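PDB 2ZC0: alanine glyoxylate transaminase from Thermococcus litoralis, which probably transfers the amino group of alanine to glyoxylate, with pyridoxal 5'-phosphate as the cofactor that carries the amino group between the substrates. Local coordinates for residues Tyr217-Tyr222 against Gly294-Tyr299; Arg221-Asp226 against Glu310-Met315. All blocks are in the same frame, centred on the assembly; numbering follows the deposited sequence.

Contact 1: Tyr217-Tyr222 against Gly294-Tyr299; sequences YNFMRY and GYFEKY. With PMP (4'-deoxy-4'-aminopyridoxal-5'-phosphate), chain F.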
loop_
_atom_site.group_PDB
_atom_site.type_symbol
_atom_site.label_atom_id
_atom_site.label_comp_id
_atom_site.label_asym_id
_atom_site.label_seq_id
_atom_site.Cartn_x
_atom_site.Cartn_y
_atom_site.Cartn_z
ATOM N N TYR A 217 -1.775 20.539 25.145
ATOM C CA TYR A 217 -1.500 21.248 26.392
ATOM C C TYR A 217 -1.601 22.766 26.331
ATOM O O TYR A 217 -1.078 23.458 27.209
ATOM C CB TYR A 217 -0.114 20.833 26.909
ATOM C CG TYR A 217 0.014 19.332 27.051
ATOM C CD1 TYR A 217 0.621 18.562 26.050
ATOM C CD2 TYR A 217 -0.587 18.665 28.123
ATOM C CE1 TYR A 217 0.614 17.165 26.108
ATOM C CE2 TYR A 217 -0.602 17.275 28.192
ATOM C CZ TYR A 217 -0.004 16.530 27.178
ATOM O OH TYR A 217 -0.068 15.156 27.236
ATOM N N ASN A 218 -2.288 23.288 25.322
ATOM C CA ASN A 218 -2.426 24.733 25.166
ATOM C C ASN A 218 -3.168 25.380 26.305
ATOM O O ASN A 218 -3.060 26.585 26.517
ATOM C CB ASN A 218 -3.137 25.054 23.849
ATOM C CG ASN A 218 -2.237 24.859 22.669
ATOM O OD1 ASN A 218 -1.320 24.037 22.723
ATOM N ND2 ASN A 218 -2.477 25.599 21.597
ATOM N N PHE A 219 -3.924 24.575 27.038
ATOM C CA PHE A 219 -4.691 25.089 28.151
ATOM C C PHE A 219 -4.094 24.728 29.504
ATOM O O PHE A 219 -4.730 24.913 30.535
ATOM C CB PHE A 219 -6.140 24.618 28.026
ATOM C CG PHE A 219 -6.771 24.998 26.716
ATOM C CD1 PHE A 219 -6.965 24.045 25.719
ATOM C CD2 PHE A 219 -7.106 26.321 26.450
ATOM C CE1 PHE A 219 -7.480 24.408 24.474
ATOM C CE2 PHE A 219 -7.620 26.696 25.209
ATOM C CZ PHE A 219 -7.806 25.735 24.218
ATOM N N MET A 220 -2.873 24.205 29.501
ATOM C CA MET A 220 -2.192 23.889 30.753
ATOM C C MET A 220 -0.898 24.683 30.797
ATOM O O MET A 220 0.139 24.154 31.189
ATOM C CB MET A 220 -1.849 22.402 30.870
ATOM C CG MET A 220 -3.039 21.469 30.851
ATOM S SD MET A 220 -2.753 20.061 31.930
ATOM C CE MET A 220 -1.234 19.482 31.314
ATOM N N ARG A 221 -0.961 25.941 30.363
ATOM C CA ARG A 221 0.203 26.823 30.371
ATOM C C ARG A 221 0.268 27.508 31.726
ATOM O O ARG A 221 -0.763 27.730 32.363
ATOM C CB ARG A 221 0.103 27.888 29.277
ATOM C CG ARG A 221 1.182 27.780 28.214
ATOM C CD ARG A 221 1.410 29.112 27.522
ATOM N NE ARG A 221 0.168 29.652 26.982
ATOM C CZ ARG A 221 -0.216 30.916 27.118
ATOM N NH1 ARG A 221 -1.367 31.316 26.593
ATOM N NH2 ARG A 221 0.550 31.776 27.781
ATOM N N TYR A 222 1.473 27.856 32.165
ATOM C CA TYR A 222 1.624 28.494 33.463
ATOM C C TYR A 222 2.322 29.851 33.430
ATOM O O TYR A 222 1.876 30.792 34.087
ATOM C CB TYR A 222 2.387 27.557 34.414
ATOM C CG TYR A 222 1.852 26.137 34.443
ATOM C CD1 TYR A 222 2.698 25.046 34.233
ATOM C CD2 TYR A 222 0.500 25.884 34.656
ATOM C CE1 TYR A 222 2.205 23.734 34.230
ATOM C CE2 TYR A 222 0.002 24.583 34.656
ATOM C CZ TYR A 222 0.857 23.519 34.440
ATOM O OH TYR A 222 0.343 22.245 34.428
ATOM N N GLY A 294 -19.705 28.245 31.569
ATOM C CA GLY A 294 -18.500 28.918 32.023
ATOM C C GLY A 294 -17.664 28.213 33.069
ATOM O O GLY A 294 -16.955 28.870 33.835
ATOM N N TYR A 295 -17.726 26.884 33.101
ATOM C CA TYR A 295 -16.951 26.107 34.068
ATOM C C TYR A 295 -15.469 26.027 33.727
ATOM O O TYR A 295 -14.666 25.572 34.541
ATOM C CB TYR A 295 -17.537 24.694 34.209
ATOM C CG TYR A 295 -18.877 24.686 34.906
ATOM C CD1 TYR A 295 -19.673 23.545 34.936
ATOM C CD2 TYR A 295 -19.360 25.840 35.520
ATOM C CE1 TYR A 295 -20.923 23.560 35.557
ATOM C CE2 TYR A 295 -20.595 25.863 36.140
ATOM C CZ TYR A 295 -21.373 24.728 36.156
ATOM O OH TYR A 295 -22.605 24.787 36.756
ATOM N N PHE A 296 -15.103 26.453 32.522
ATOM C CA PHE A 296 -13.697 26.437 32.137
ATOM C C PHE A 296 -13.015 27.505 32.978
ATOM O O PHE A 296 -11.889 27.329 33.447
ATOM C CB PHE A 296 -13.526 26.770 30.653
ATOM C CG PHE A 296 -12.088 26.786 30.202
ATOM C CD1 PHE A 296 -11.315 25.626 30.261
ATOM C CD2 PHE A 296 -11.496 27.962 29.745
ATOM C CE1 PHE A 296 -9.976 25.636 29.876
ATOM C CE2 PHE A 296 -10.156 27.984 29.358
ATOM C CZ PHE A 296 -9.395 26.816 29.424
ATOM N N GLU A 297 -13.721 28.617 33.165
ATOM C CA GLU A 297 -13.210 29.728 33.953
ATOM C C GLU A 297 -13.286 29.370 35.429
ATOM O O GLU A 297 -12.295 29.427 36.157
ATOM C CB GLU A 297 -14.052 30.981 33.708
ATOM C CG GLU A 297 -13.288 32.171 33.161
ATOM C CD GLU A 297 -13.504 33.431 33.990
ATOM O OE1 GLU A 297 -13.355 34.547 33.437
ATOM O OE2 GLU A 297 -13.810 33.308 35.199
ATOM N N LYS A 298 -14.484 28.984 35.851
ATOM C CA LYS A 298 -14.754 28.647 37.241
ATOM C C LYS A 298 -14.028 27.447 37.840
ATOM O O LYS A 298 -13.694 27.468 39.020
ATOM C CB LYS A 298 -16.263 28.472 37.443
ATOM C CG LYS A 298 -16.654 28.113 38.873
ATOM C CD LYS A 298 -18.156 28.197 39.092
ATOM C CE LYS A 298 -18.517 27.966 40.553
ATOM N NZ LYS A 298 -19.943 28.301 40.846
ATOM N N TYR A 299 -13.776 26.404 37.057
ATOM C CA TYR A 299 -13.120 25.223 37.619
ATOM C C TYR A 299 -11.723 24.898 37.130
ATOM O O TYR A 299 -10.933 24.307 37.867
ATOM C CB TYR A 299 -14.004 23.991 37.436
ATOM C CG TYR A 299 -15.292 24.058 38.211
ATOM C CD1 TYR A 299 -16.475 24.469 37.604
ATOM C CD2 TYR A 299 -15.323 23.725 39.566
ATOM C CE1 TYR A 299 -17.662 24.546 38.325
ATOM C CE2 TYR A 299 -16.494 23.799 40.297
ATOM C CZ TYR A 299 -17.664 24.208 39.674
ATOM O OH TYR A 299 -18.833 24.280 40.402
HETATM N N1 PMP F . -1.264 14.634 21.850
HETATM C C2 PMP F . -0.345 14.600 22.840
HETATM C C2A PMP F . 0.962 15.358 22.595
HETATM C C3 PMP F . -0.588 13.898 24.051
HETATM O O3 PMP F . 0.382 13.882 25.044
HETATM C C4 PMP F . -1.844 13.203 24.212
HETATM C C4A PMP F . -2.102 12.445 25.529
HETATM N N4A PMP F . -2.286 11.006 25.345
HETATM C C5 PMP F . -2.855 13.274 23.049
HETATM C C6 PMP F . -2.504 14.006 21.889
HETATM C C5A PMP F . -4.230 12.582 23.094
HETATM O O4P PMP F . -4.839 13.058 23.888
HETATM P P PMP F . -6.375 12.403 23.941
HETATM O O1P PMP F . -7.835 13.508 23.446
HETATM O O2P PMP F . -6.646 11.949 25.777
HETATM O O3P PMP F . -6.541 10.886 22.958
#

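Contact 2: Arg221-Asp226 against Glu310-Met315; sequences RYEGGD and EKRDIM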
loop_
_atom_site.group_PDB
_atom_site.type_symbol
_atom_site.label_atom_id
_atom_site.label_comp_id
_atom_site.label_asym_id
_atom_site.label_seq_id
_atom_site.Cartn_x
_atom_site.Cartn_y
_atom_site.Cartn_z
ATOM N N ARG A 221 -0.961 25.941 30.363
ATOM C CA ARG A 221 0.203 26.823 30.371
ATOM C C ARG A 221 0.268 27.508 31.726
ATOM O O ARG A 221 -0.763 27.730 32.363
ATOM C CB ARG A 221 0.103 27.888 29.277
ATOM C CG ARG A 221 1.182 27.780 28.214
ATOM C CD ARG A 221 1.410 29.112 27.522
ATOM N NE ARG A 221 0.168 29.652 26.982
ATOM C CZ ARG A 221 -0.216 30.916 27.118
ATOM N NH1 ARG A 221 -1.367 31.316 26.593
ATOM N NH2 ARG A 221 0.550 31.776 27.781
ATOM N N TYR A 222 1.473 27.856 32.165
ATOM C CA TYR A 222 1.624 28.494 33.463
ATOM C C TYR A 222 2.322 29.851 33.430
ATOM O O TYR A 222 1.876 30.792 34.087
ATOM C CB TYR A 222 2.387 27.557 34.414
ATOM C CG TYR A 222 1.852 26.137 34.443
ATOM C CD1 TYR A 222 2.698 25.046 34.233
ATOM C CD2 TYR A 222 0.500 25.884 34.656
ATOM C CE1 TYR A 222 2.205 23.734 34.230
ATOM C CE2 TYR A 222 0.002 24.583 34.656
ATOM C CZ TYR A 222 0.857 23.519 34.440
ATOM O OH TYR A 222 0.343 22.245 34.428
ATOM N N GLU A 223 3.399 29.962 32.653
ATOM C CA GLU A 223 4.164 31.209 32.618
ATOM C C GLU A 223 4.440 31.881 31.272
ATOM O O GLU A 223 5.043 32.957 31.236
ATOM C CB GLU A 223 5.488 30.980 33.338
ATOM C CG GLU A 223 5.336 30.102 34.559
ATOM C CD GLU A 223 6.610 29.970 35.335
ATOM O OE1 GLU A 223 7.645 29.634 34.717
ATOM O OE2 GLU A 223 6.579 30.197 36.563
ATOM N N GLY A 224 4.017 31.271 30.171
ATOM C CA GLY A 224 4.259 31.901 28.885
ATOM C C GLY A 224 3.546 33.245 28.835
ATOM O O GLY A 224 2.567 33.456 29.561
ATOM N N GLY A 225 4.027 34.161 28.000
ATOM C CA GLY A 225 3.378 35.459 27.899
ATOM C C GLY A 225 2.048 35.300 27.191
ATOM O O GLY A 225 1.096 34.762 27.756
ATOM N N ASP A 226 1.974 35.771 25.954
ATOM C CA ASP A 226 0.756 35.636 25.164
ATOM C C ASP A 226 1.180 34.818 23.946
ATOM O O ASP A 226 1.194 35.320 22.824
ATOM C CB ASP A 226 0.227 37.015 24.735
ATOM C CG ASP A 226 -1.217 36.969 24.231
ATOM O OD1 ASP A 226 -2.104 36.496 24.981
ATOM O OD2 ASP A 226 -1.472 37.417 23.087
ATOM N N GLU A 310 0.979 24.421 40.800
ATOM C CA GLU A 310 1.567 24.161 42.107
ATOM C C GLU A 310 2.319 22.828 42.098
ATOM O O GLU A 310 3.449 22.739 42.576
ATOM C CB GLU A 310 0.471 24.159 43.173
ATOM C CG GLU A 310 0.960 23.900 44.577
ATOM C CD GLU A 310 -0.163 23.987 45.594
ATOM O OE1 GLU A 310 -1.206 23.327 45.386
ATOM O OE2 GLU A 310 -0.002 24.714 46.598
ATOM N N LYS A 311 1.693 21.795 41.541
ATOM C CA LYS A 311 2.337 20.490 41.458
ATOM C C LYS A 311 3.580 20.618 40.580
ATOM O O LYS A 311 4.568 19.919 40.781
ATOM C CB LYS A 311 1.386 19.463 40.856
ATOM C CG LYS A 311 0.191 19.117 41.723
ATOM C CD LYS A 311 -0.516 17.926 41.115
ATOM C CE LYS A 311 -1.743 17.506 41.895
ATOM N NZ LYS A 311 -2.249 16.226 41.351
ATOM N N ARG A 312 3.507 21.515 39.601
ATOM C CA ARG A 312 4.610 21.772 38.687
ATOM C C ARG A 312 5.791 22.347 39.473
ATOM O O ARG A 312 6.936 21.925 39.290
ATOM C CB ARG A 312 4.160 22.761 37.601
ATOM C CG ARG A 312 5.153 23.004 36.455
ATOM C CD ARG A 312 6.347 23.856 36.884
ATOM N NE ARG A 312 5.947 25.152 37.432
ATOM C CZ ARG A 312 5.753 26.263 36.721
ATOM N NH1 ARG A 312 5.922 26.264 35.404
ATOM N NH2 ARG A 312 5.390 27.383 37.338
ATOM N N ASP A 313 5.508 23.307 40.350
ATOM C CA ASP A 313 6.556 23.931 41.153
ATOM C C ASP A 313 7.094 22.964 42.202
ATOM O O ASP A 313 8.299 22.905 42.435
ATOM C CB ASP A 313 6.028 25.193 41.841
ATOM C CG ASP A 313 5.452 26.186 40.863
ATOM O OD1 ASP A 313 6.077 26.412 39.806
ATOM O OD2 ASP A 313 4.381 26.752 41.151
ATOM N N ILE A 314 6.190 22.208 42.823
ATOM C CA ILE A 314 6.555 21.228 43.842
ATOM C C ILE A 314 7.499 20.159 43.299
ATOM O O ILE A 314 8.477 19.808 43.958
ATOM C CB ILE A 314 5.292 20.544 44.449
ATOM C CG1 ILE A 314 4.504 21.544 45.299
ATOM C CG2 ILE A 314 5.686 19.363 45.319
ATOM C CD1 ILE A 314 3.226 20.974 45.897
ATOM N N MET A 315 7.227 19.640 42.102
ATOM C CA MET A 315 8.102 18.611 41.535
ATOM C C MET A 315 9.459 19.205 41.189
ATOM O O MET A 315 10.488 18.557 41.360
ATOM C CB MET A 315 7.491 17.968 40.287
ATOM C CG MET A 315 8.422 16.922 39.654
ATOM S SD MET A 315 7.677 15.870 38.383
ATOM C CE MET A 315 6.696 14.784 39.400
#

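Contact 1: Tyr217-Tyr222 against Gly294-Tyr299
Phe219 and Phe296 are the two residues through which the loop 217-222 meets the start of helix 295-322, and Phe219 can be followed outward atom by atom. Its CB already lies 4.2 Å from Phe296 CZ. CG keeps a similar separation from that carbon, and the approach tightens at CD2, which is 3.8 Å from Phe296 CZ. Beyond CD2 the ring draws away from Phe296; the Phe219 side chain also meets Phe87 and Tyr91 of helix 78-91. Phe296 reaches across with CG anti to its backbone N (chi1 179°), which sends the ring out from the helix so that a single atom, CZ, does the touching. The two ring planes stand at 88° and their centroids are 5.7 Å apart, with CZ of one ring reaching CD2 of the other. Phe87 and Tyr91 both meet the Phe296 ring edge-to-face, which makes the pair part of a larger buried aromatic cluster.

Each phenylalanine sits at or beside a defined backbone feature. Residues 217-220 form a type I beta turn, closed by Met220 N to Tyr217 O at 3.0 Å, while Gly294, with positive phi, ends the preceding helix in a Schellman motif and serves as N-cap of the next. At the beginning of the same turn, Tyr217 points its ring to the cofactor: Tyr217 OH and PMP O3 are hydrogen-bonded at 2.6 Å, with O3 at the ring edge. Lys247 NZ also bonds that hydroxyl. A tyrosine on the phenolic oxygen of the cofactor is characteristic of the class I aminotransferase site, here joined by one turn to an aromatic cluster between the start of helix 295-322 and helix 78-91.

Contact 2: Arg221-Asp226 against Glu310-Met315
Tyr222 and Glu223 both converge on the guanidinium of Arg312, one by van der Waals contact and the other by charge. The van der Waals part belongs to Tyr222, whose side chain slides past that of Arg312 in the opposite direction. Its CD1 lies over one face of the guanidinium, 3.6 Å from Arg312 NH1, while CE1 rests against the aliphatic part, 3.8 Å from Arg312 CG. The ring and guanidinium planes are 75° apart, so the two groups are not stacked.

The ionic part is a salt-bridge network of three residues. Glu223 OE2 accepts a weak, bent hydrogen bond from Arg312 NH2 at 3.2 Å. Asp313, the next residue on the helix, is gripped side-on: Arg312 NE and NH2 each lie 2.7 Å from Asp313 OD1. Bends at chi2 and chi3 (-73° and -57°) fold the arginine back to its neighbour, and this grip probably limits rotation of the guanidinium. Arg312 NH1 bonds to Pro331 O, so the buried arginine has partners for all three nitrogens.

Within the fold, the loop between strands 210-214 and 239-244 runs beside residues 331-334, with backbone hydrogen bonds linking Tyr222 and Glu223 to Ile332. Helix 295-322 flanks it, and Lys311 and Met315 of that helix pack against helix 389-404.

In the fold
Contacts 1 and 2 draw on one continuous loop, overlapping at Arg221 and Tyr222, and set it against two separate portions of helix 295-322; their centres are 13 Å apart. Contact 1, at the start of the helix, is wholly buried and apolar between its segments. Contact 2, farther along, is only partly buried: there an interior arginine is paired with acidic groups nearer the surface. The chemistry thus passes from purely apolar ring contact to a mix of tyrosine packing and salt bridges as the loop leaves the cofactor. Contact 1 includes a residue that binds PMP, whereas Tyr222 in contact 2 has its side chain about 13 Å from it. The same helix thus meets the loop twice.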